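Local coordinates for pyridoxamine 5'-phosphate oxidase-related, FMN-binding protein (Paracoccus denitrificans, PDB 6VNA) that probably degrades c-type heme as a noncanonical heme oxygenase built on the FMN-binding, pyridoxamine 5'-phosphate oxidase-like fold, at residues A[42-47]-A[54-59]. Numbering follows the deposited sequence.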
loop_
_atom_site.group_PDB
_atom_site.type_symbol
_atom_site.label_atom_id
_atom_site.label_comp_id
_atom_site.label_asym_id
_atom_site.label_seq_id
_atom_site.Cartn_x
_atom_site.Cartn_y
_atom_site.Cartn_z
ATOM N N THR A 42 4.907 -1.013 -1.877
ATOM C CA THR A 42 5.259 -2.356 -2.401
ATOM C C THR A 42 4.200 -3.378 -1.955
ATOM O O THR A 42 3.562 -3.196 -0.915
ATOM C CB THR A 42 6.650 -2.812 -1.945
ATOM O OG1 THR A 42 6.649 -2.901 -0.521
ATOM C CG2 THR A 42 7.772 -1.895 -2.373
ATOM N N ARG A 43 4.048 -4.448 -2.724
ATOM C CA ARG A 43 3.093 -5.540 -2.434
ATOM C C ARG A 43 3.810 -6.588 -1.593
ATOM O O ARG A 43 4.895 -6.997 -2.006
ATOM C CB ARG A 43 2.555 -6.176 -3.718
ATOM C CG ARG A 43 1.550 -7.280 -3.435
ATOM C CD ARG A 43 0.936 -7.791 -4.703
ATOM N NE ARG A 43 -0.159 -6.958 -5.156
ATOM C CZ ARG A 43 -0.752 -7.074 -6.341
ATOM N NH1 ARG A 43 -0.342 -7.990 -7.204
ATOM N NH2 ARG A 43 -1.762 -6.277 -6.656
ATOM N N ILE A 44 3.187 -7.024 -0.504
ATOM C CA ILE A 44 3.779 -8.003 0.452
ATOM C C ILE A 44 2.791 -9.117 0.819
ATOM O O ILE A 44 1.574 -8.892 0.808
ATOM C CB ILE A 44 4.236 -7.283 1.733
ATOM C CG1 ILE A 44 3.070 -6.596 2.449
ATOM C CG2 ILE A 44 5.367 -6.318 1.423
ATOM C CD1 ILE A 44 3.248 -6.491 3.946
ATOM N N ALA A 45 3.327 -10.265 1.203
ATOM C CA ALA A 45 2.579 -11.322 1.913
ATOM C C ALA A 45 2.312 -10.791 3.318
ATOM O O ALA A 45 3.243 -10.261 3.943
ATOM C CB ALA A 45 3.343 -12.623 1.920
ATOM N N LEU A 46 1.057 -10.797 3.723
ATOM C CA LEU A 46 0.623 -10.286 5.040
ATOM C C LEU A 46 -0.545 -11.124 5.559
ATOM O O LEU A 46 -1.546 -11.267 4.844
ATOM C CB LEU A 46 0.175 -8.831 4.932
ATOM C CG LEU A 46 -0.286 -8.261 6.274
ATOM C CD1 LEU A 46 0.888 -7.621 7.011
ATOM C CD2 LEU A 46 -1.420 -7.283 6.090
ATOM N N GLN A 47 -0.404 -11.612 6.783
ATOM C CA GLN A 47 -1.460 -12.274 7.579
ATOM C C GLN A 47 -1.506 -11.582 8.944
ATOM O O GLN A 47 -0.857 -10.537 9.083
ATOM C CB GLN A 47 -1.126 -13.759 7.669
ATOM C CG GLN A 47 -1.001 -14.427 6.311
ATOM C CD GLN A 47 -0.728 -15.906 6.443
ATOM O OE1 GLN A 47 -0.987 -16.516 7.476
ATOM N NE2 GLN A 47 -0.142 -16.485 5.415
ATOM N N PRO A 54 -1.269 -7.430 12.524
ATOM C CA PRO A 54 -0.718 -7.635 11.188
ATOM C C PRO A 54 0.714 -8.175 11.247
ATOM O O PRO A 54 1.487 -7.747 12.071
ATOM C CB PRO A 54 -0.708 -6.243 10.558
ATOM C CG PRO A 54 -1.807 -5.504 11.295
ATOM C CD PRO A 54 -1.850 -6.100 12.697
ATOM N N LEU A 55 1.020 -9.142 10.398
ATOM C CA LEU A 55 2.322 -9.842 10.391
ATOM C C LEU A 55 2.758 -9.947 8.941
ATOM O O LEU A 55 2.021 -10.558 8.177
ATOM C CB LEU A 55 2.134 -11.228 11.009
ATOM C CG LEU A 55 3.363 -12.133 11.044
ATOM C CD1 LEU A 55 4.410 -11.592 12.010
ATOM C CD2 LEU A 55 2.956 -13.554 11.426
ATOM N N ALA A 56 3.891 -9.344 8.600
ATOM C CA ALA A 56 4.407 -9.239 7.221
ATOM C C ALA A 56 5.539 -10.252 7.091
ATOM O O ALA A 56 6.164 -10.566 8.111
ATOM C CB ALA A 56 4.847 -7.814 6.967
ATOM N N LEU A 57 5.759 -10.790 5.900
ATOM C CA LEU A 57 6.928 -11.653 5.602
ATOM C C LEU A 57 7.714 -10.973 4.470
ATOM O O LEU A 57 7.207 -10.932 3.325
ATOM C CB LEU A 57 6.412 -13.046 5.235
ATOM C CG LEU A 57 7.461 -14.100 4.878
ATOM C CD1 LEU A 57 8.440 -14.320 6.009
ATOM C CD2 LEU A 57 6.797 -15.422 4.515
ATOM N N LEU A 58 8.885 -10.410 4.785
ATOM C CA LEU A 58 9.698 -9.610 3.832
ATOM C C LEU A 58 11.025 -10.316 3.581
ATOM O O LEU A 58 11.530 -10.950 4.512
ATOM C CB LEU A 58 9.930 -8.212 4.411
ATOM C CG LEU A 58 8.680 -7.451 4.851
ATOM C CD1 LEU A 58 9.026 -6.045 5.282
ATOM C CD2 LEU A 58 7.640 -7.397 3.754
ATOM N N ALA A 59 11.531 -10.221 2.348
ATOM C CA ALA A 59 12.943 -10.476 1.971
ATOM C C ALA A 59 13.811 -9.466 2.731
ATOM O O ALA A 59 13.641 -8.244 2.525
ATOM C CB ALA A 59 13.122 -10.363 0.480
HETATM O O HOH W 1 6.533 -10.117 0.896
#
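Q47 and L55 pair backbone to backbone at the closed end of a buried antiparallel hairpin, formed by strands 39-48 and 54-59 near the centre of the chain. Q47 N reaches L55 O at 3.0 Å, nearly in line with the carbonyl bond, and L55 N returns to Q47 O at 2.7 Å. Farther from the turn the strands splay. L57 N still meets A45 O at 3.2 Å, but the opposite bond is replaced by a water that accepts from A45 N and donates to L57 O, 2.6 Å away, so both groups keep a partner.

L46 and A56 share one face of the hairpin, and I44 and L58 meet across the widening gap. The small A56 suits a place facing two larger side chains: its CB meets I44 CD1 at 3.7 Å and, from the same side, L46 CD1 at 4.0 Å. With CG anti to the backbone N (chi1 180°) and chi2 at 90°, L46 turns CD1 across to the other strand, over the face of the L55 carbonyl and 4.1 Å from P54 CB. The branched I44 also sends CG2 to L58 CD2, a tight 3.4 Å contact. L76 of strand 73-79 packs against I44, L46 and P54.

A45, Q47 and L55 face the other way, toward helix 108-115, where W112 touches A45 and L55 and its carbonyl oxygen accepts a hydrogen bond from Q47 NE2. Strands 26-32 and 128-135 pair with the outer edges of 39-48 and 54-59 respectively, building the hairpin into the curled antiparallel sheet characteristic of the FMN-binding split barrel.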